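Local coordinates for cysteine hydrolase (Vibrio cholerae, PDB 6V98), which is a type VI secretion system effector delivered against rival cells, probably acting as a cysteine hydrolase of the papain-like (clan CA) peptidase type, at residues A[104-118]-A[180-194]. Numbering follows the deposited sequence.
Sequences SLRSGQEGRISGVVL and IEQFQLSEIDLDYDY. With CA (calcium ion), chain B; CA (calcium ion), chain C.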
# COMPACT_ATOMS: atom_id res chain seq x y z
N SER A 104 9.53 -3.23 -3.92
CA SER A 104 10.66 -2.44 -3.43
C SER A 104 11.46 -1.85 -4.59
O SER A 104 11.85 -0.68 -4.55
CB SER A 104 11.56 -3.30 -2.55
OG SER A 104 12.68 -2.55 -2.14
N LEU A 105 11.72 -2.65 -5.63
CA LEU A 105 12.47 -2.15 -6.78
C LEU A 105 11.68 -1.09 -7.53
O LEU A 105 12.22 -0.04 -7.89
CB LEU A 105 12.83 -3.30 -7.73
CG LEU A 105 13.43 -2.85 -9.06
CD1 LEU A 105 14.70 -2.04 -8.80
CD2 LEU A 105 13.75 -4.05 -9.97
N ARG A 106 10.40 -1.37 -7.77
CA ARG A 106 9.63 -0.59 -8.74
C ARG A 106 9.09 0.69 -8.12
O ARG A 106 8.97 1.70 -8.81
CB ARG A 106 8.47 -1.43 -9.29
CG ARG A 106 8.92 -2.48 -10.31
CD ARG A 106 7.88 -3.55 -10.61
NE ARG A 106 8.52 -4.67 -11.33
CZ ARG A 106 7.91 -5.82 -11.61
NH1 ARG A 106 6.66 -6.02 -11.23
NH2 ARG A 106 8.57 -6.79 -12.25
N SER A 107 8.78 0.65 -6.83
CA SER A 107 8.14 1.76 -6.13
C SER A 107 8.87 2.21 -4.88
O SER A 107 8.53 3.27 -4.35
CB SER A 107 6.70 1.38 -5.75
OG SER A 107 5.93 1.11 -6.90
N GLY A 108 9.84 1.45 -4.38
CA GLY A 108 10.35 1.71 -3.06
C GLY A 108 11.83 2.02 -2.93
O GLY A 108 12.37 1.89 -1.83
N GLN A 109 12.49 2.44 -4.02
CA GLN A 109 13.90 2.83 -3.98
C GLN A 109 14.79 1.70 -3.45
O GLN A 109 15.86 1.94 -2.87
CB GLN A 109 14.10 4.11 -3.17
CG GLN A 109 13.44 5.33 -3.84
CD GLN A 109 13.74 6.64 -3.13
OE1 GLN A 109 14.46 6.67 -2.13
NE2 GLN A 109 13.16 7.74 -3.64
N GLU A 110 14.34 0.47 -3.65
CA GLU A 110 15.10 -0.72 -3.28
C GLU A 110 15.42 -0.71 -1.79
O GLU A 110 16.50 -1.13 -1.37
CB GLU A 110 16.38 -0.85 -4.12
CG GLU A 110 16.11 -1.06 -5.60
CD GLU A 110 17.37 -1.00 -6.43
OE1 GLU A 110 17.80 0.12 -6.78
OE2 GLU A 110 17.96 -2.06 -6.69
N GLY A 111 14.47 -0.22 -0.99
CA GLY A 111 14.63 -0.17 0.44
C GLY A 111 13.75 -1.20 1.15
O GLY A 111 12.98 -1.94 0.54
N ARG A 112 13.89 -1.21 2.47
CA ARG A 112 13.11 -2.13 3.30
C ARG A 112 11.65 -1.69 3.36
O ARG A 112 11.30 -0.55 3.07
CB ARG A 112 13.68 -2.22 4.72
CG ARG A 112 13.40 -1.00 5.61
CD ARG A 112 14.18 -1.05 6.91
NE ARG A 112 14.05 0.18 7.71
CZ ARG A 112 13.18 0.34 8.70
NH1 ARG A 112 12.34 -0.63 9.03
NH2 ARG A 112 13.15 1.48 9.38
N ILE A 113 10.80 -2.64 3.76
CA ILE A 113 9.37 -2.42 3.87
C ILE A 113 8.96 -2.62 5.32
O ILE A 113 9.40 -3.58 5.96
CB ILE A 113 8.59 -3.37 2.94
CG1 ILE A 113 8.90 -3.03 1.48
CG2 ILE A 113 7.07 -3.34 3.25
CD1 ILE A 113 8.25 -3.94 0.48
N SER A 114 8.15 -1.70 5.84
CA SER A 114 7.38 -1.90 7.06
C SER A 114 5.91 -1.98 6.67
O SER A 114 5.41 -1.09 5.99
CB SER A 114 7.58 -0.74 8.05
OG SER A 114 8.93 -0.62 8.46
N GLY A 115 5.22 -3.05 7.08
CA GLY A 115 3.83 -3.23 6.69
C GLY A 115 2.97 -3.77 7.82
O GLY A 115 3.46 -4.11 8.90
N VAL A 116 1.67 -3.80 7.55
CA VAL A 116 0.71 -4.53 8.37
C VAL A 116 -0.10 -5.42 7.45
O VAL A 116 -0.27 -5.12 6.27
CB VAL A 116 -0.23 -3.59 9.18
CG1 VAL A 116 0.57 -2.81 10.21
CG2 VAL A 116 -1.02 -2.65 8.24
N VAL A 117 -0.62 -6.51 8.00
CA VAL A 117 -1.41 -7.47 7.24
C VAL A 117 -2.83 -7.43 7.78
O VAL A 117 -3.07 -7.83 8.93
CB VAL A 117 -0.82 -8.88 7.29
CG1 VAL A 117 -1.65 -9.82 6.46
CG2 VAL A 117 0.65 -8.86 6.82
N LEU A 118 -3.77 -6.98 6.96
CA LEU A 118 -5.16 -6.83 7.35
C LEU A 118 -5.99 -7.85 6.59
O LEU A 118 -5.69 -8.18 5.45
CB LEU A 118 -5.67 -5.42 7.01
CG LEU A 118 -4.77 -4.26 7.41
CD1 LEU A 118 -5.36 -2.97 6.91
CD2 LEU A 118 -4.58 -4.24 8.93
N ILE A 180 3.01 4.12 10.17
CA ILE A 180 2.99 2.67 10.04
C ILE A 180 3.38 2.02 11.36
O ILE A 180 2.83 0.97 11.72
CB ILE A 180 3.89 2.19 8.88
CG1 ILE A 180 3.57 0.73 8.52
CG2 ILE A 180 5.38 2.38 9.18
CD1 ILE A 180 2.20 0.54 7.92
N GLU A 181 4.28 2.64 12.11
CA GLU A 181 4.67 2.08 13.40
C GLU A 181 3.51 2.14 14.39
O GLU A 181 3.29 1.20 15.15
CB GLU A 181 5.89 2.80 13.94
CG GLU A 181 7.17 2.51 13.15
CD GLU A 181 7.58 1.04 13.21
OE1 GLU A 181 7.48 0.43 14.29
OE2 GLU A 181 7.99 0.50 12.15
N GLN A 182 2.75 3.24 14.37
CA GLN A 182 1.51 3.30 15.15
C GLN A 182 0.54 2.21 14.71
O GLN A 182 -0.08 1.54 15.55
CB GLN A 182 0.87 4.68 15.01
CG GLN A 182 1.44 5.73 15.94
CD GLN A 182 1.51 5.26 17.39
OE1 GLN A 182 2.60 5.03 17.93
NE2 GLN A 182 0.35 5.09 18.02
N PHE A 183 0.37 2.03 13.40
CA PHE A 183 -0.57 1.04 12.88
C PHE A 183 -0.17 -0.36 13.33
O PHE A 183 -1.03 -1.19 13.66
CB PHE A 183 -0.62 1.14 11.35
CG PHE A 183 -1.92 0.66 10.73
CD1 PHE A 183 -2.89 0.01 11.48
CD2 PHE A 183 -2.16 0.85 9.37
CE1 PHE A 183 -4.07 -0.43 10.89
CE2 PHE A 183 -3.35 0.41 8.78
CZ PHE A 183 -4.29 -0.24 9.54
N GLN A 184 1.13 -0.62 13.38
CA GLN A 184 1.63 -1.94 13.76
C GLN A 184 1.33 -2.27 15.21
O GLN A 184 1.35 -3.45 15.57
CB GLN A 184 3.14 -2.03 13.51
CG GLN A 184 3.53 -2.19 12.03
CD GLN A 184 5.04 -2.28 11.83
OE1 GLN A 184 5.81 -1.94 12.73
NE2 GLN A 184 5.46 -2.73 10.65
N LEU A 185 1.08 -1.27 16.05
CA LEU A 185 0.78 -1.56 17.46
C LEU A 185 -0.47 -2.41 17.63
O LEU A 185 -0.61 -3.08 18.66
CB LEU A 185 0.63 -0.26 18.24
CG LEU A 185 1.89 0.59 18.32
CD1 LEU A 185 1.63 1.83 19.15
CD2 LEU A 185 3.01 -0.24 18.94
N SER A 186 -1.40 -2.39 16.67
CA SER A 186 -2.65 -3.12 16.79
C SER A 186 -2.89 -4.12 15.66
O SER A 186 -4.00 -4.65 15.55
CB SER A 186 -3.83 -2.14 16.85
OG SER A 186 -3.71 -1.13 15.85
N GLU A 187 -1.89 -4.39 14.82
CA GLU A 187 -2.06 -5.32 13.71
C GLU A 187 -0.82 -6.18 13.57
O GLU A 187 0.22 -5.90 14.16
CB GLU A 187 -2.31 -4.59 12.37
CG GLU A 187 -3.34 -3.49 12.40
CD GLU A 187 -4.76 -4.02 12.44
OE1 GLU A 187 -4.95 -5.24 12.21
OE2 GLU A 187 -5.68 -3.23 12.70
N ILE A 188 -0.96 -7.24 12.77
CA ILE A 188 0.16 -8.11 12.41
C ILE A 188 1.21 -7.28 11.67
O ILE A 188 0.88 -6.53 10.75
CB ILE A 188 -0.35 -9.26 11.54
CG1 ILE A 188 -1.30 -10.17 12.34
CG2 ILE A 188 0.80 -10.05 10.92
CD1 ILE A 188 -0.59 -10.99 13.40
N ASP A 189 2.48 -7.44 12.06
CA ASP A 189 3.60 -6.72 11.46
C ASP A 189 4.19 -7.47 10.28
O ASP A 189 4.32 -8.69 10.32
CB ASP A 189 4.73 -6.51 12.47
CG ASP A 189 4.45 -5.44 13.48
OD1 ASP A 189 3.27 -5.26 13.84
OD2 ASP A 189 5.43 -4.80 13.92
N LEU A 190 4.62 -6.73 9.27
CA LEU A 190 5.39 -7.28 8.17
C LEU A 190 6.67 -6.48 8.06
O LEU A 190 6.64 -5.25 8.04
CB LEU A 190 4.60 -7.21 6.85
CG LEU A 190 5.30 -7.68 5.57
CD1 LEU A 190 5.79 -9.09 5.75
CD2 LEU A 190 4.38 -7.57 4.38
N ASP A 191 7.81 -7.18 8.04
CA ASP A 191 9.10 -6.56 7.81
C ASP A 191 9.80 -7.27 6.67
O ASP A 191 9.81 -8.50 6.61
CB ASP A 191 9.97 -6.61 9.08
CG ASP A 191 9.53 -5.59 10.12
OD1 ASP A 191 9.93 -4.42 10.01
OD2 ASP A 191 8.76 -5.97 11.04
N TYR A 192 10.37 -6.50 5.74
CA TYR A 192 11.05 -7.07 4.60
C TYR A 192 12.31 -6.27 4.34
O TYR A 192 12.26 -5.04 4.32
CB TYR A 192 10.16 -7.08 3.35
CG TYR A 192 10.92 -7.36 2.07
CD1 TYR A 192 11.28 -8.65 1.73
CD2 TYR A 192 11.28 -6.33 1.21
CE1 TYR A 192 11.98 -8.92 0.55
CE2 TYR A 192 11.99 -6.59 0.03
CZ TYR A 192 12.33 -7.88 -0.29
OH TYR A 192 13.02 -8.15 -1.45
N ASP A 193 13.43 -6.95 4.14
CA ASP A 193 14.67 -6.30 3.76
C ASP A 193 15.02 -6.66 2.33
O ASP A 193 15.09 -7.84 1.98
CB ASP A 193 15.82 -6.68 4.69
CG ASP A 193 17.12 -5.99 4.32
OD1 ASP A 193 17.21 -4.76 4.51
OD2 ASP A 193 18.03 -6.68 3.81
N TYR A 194 15.25 -5.63 1.50
CA TYR A 194 15.51 -5.86 0.09
C TYR A 194 16.90 -6.44 -0.13
O TYR A 194 17.08 -7.35 -0.95
CB TYR A 194 15.37 -4.55 -0.67
CG TYR A 194 15.59 -4.66 -2.18
CD1 TYR A 194 14.56 -5.07 -3.02
CD2 TYR A 194 16.81 -4.33 -2.75
CE1 TYR A 194 14.75 -5.16 -4.39
CE2 TYR A 194 17.01 -4.42 -4.11
CZ TYR A 194 15.97 -4.83 -4.93
OH TYR A 194 16.15 -4.92 -6.29
CA CA B . 8.19 -1.72 13.01
CA CA C . 1.93 -5.66 15.73
O HOH W 1 11.38 -3.50 7.85
O HOH W 2 11.26 0.63 11.58
O HOH W 3 8.49 -2.21 10.73
O HOH W 4 9.09 1.56 10.06
O HOH W 5 -3.56 -7.48 11.77
O HOH W 6 0.47 -5.77 17.55
O HOH W 7 7.85 -4.25 12.84
O HOH W 8 7.86 -2.46 15.56
O HOH W 9 10.64 -2.28 13.08
O HOH W 10 3.47 -4.70 17.36
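Strands 113-118 and 188-193 run antiparallel, Ile113 and Tyr192 exchanging a pair of N-H...O hydrogen bonds, as do Gly115 and Leu190, while helix 180-184 lies over one face, its axis 8.2 Å from that of strand 113-118 and 37° from it in direction. On this face Gln184 reaches in with its chain extended beyond CG, and its NE2 donates to Gly115 O (3.0 Å, N-H...O 161°). The same carbonyl accepts Leu190 N from the opposite face of its plane. Gln184 OE1 binds a calcium ion at 2.4 Å, and this double hold fixes the amide's rotation. Glu181 chelates that ion through both carboxylate oxygens, and two waters of its shell lead back to the strands: one hydrogen-bonds to Ser114 OG, Gln184 NE2 and Asp191 OD1, the other joins Asp189 to Asp191. The pair lies within the central antiparallel sheet, strand 113-120 between strands 5-12 and 188-193, consistent with a papain-like, clan CA fold. At the turn from helix to strand a second calcium ion takes Gln184 O, Glu187 O and Asp189 OD1, with Glu203 completing the protein ligands. Under the helix, Val116 places CG2 over one face of the Phe183 ring, 4.0 Å from the centroid, and CG1 against Gln184 CG at 3.5 Å; Leu118 CD1 meets Phe183 CZ. On the opposite face of the sheet, Ile113 CD1 packs obliquely against Tyr192 CD2 (3.9 Å), the tyrosine OH being hydrogen-bonded to Asn197. Past the strand ends, Tyr194 has CG anti to its backbone N (chi1 -178°), which carries the ring against the 104-110 turn: Glu110 CB sits over one face in a CH-pi contact, and Ser104 OG, which donates to Gly111 O, lies on the same side, oblique to the ring, 3.3 Å from Tyr194 CD1.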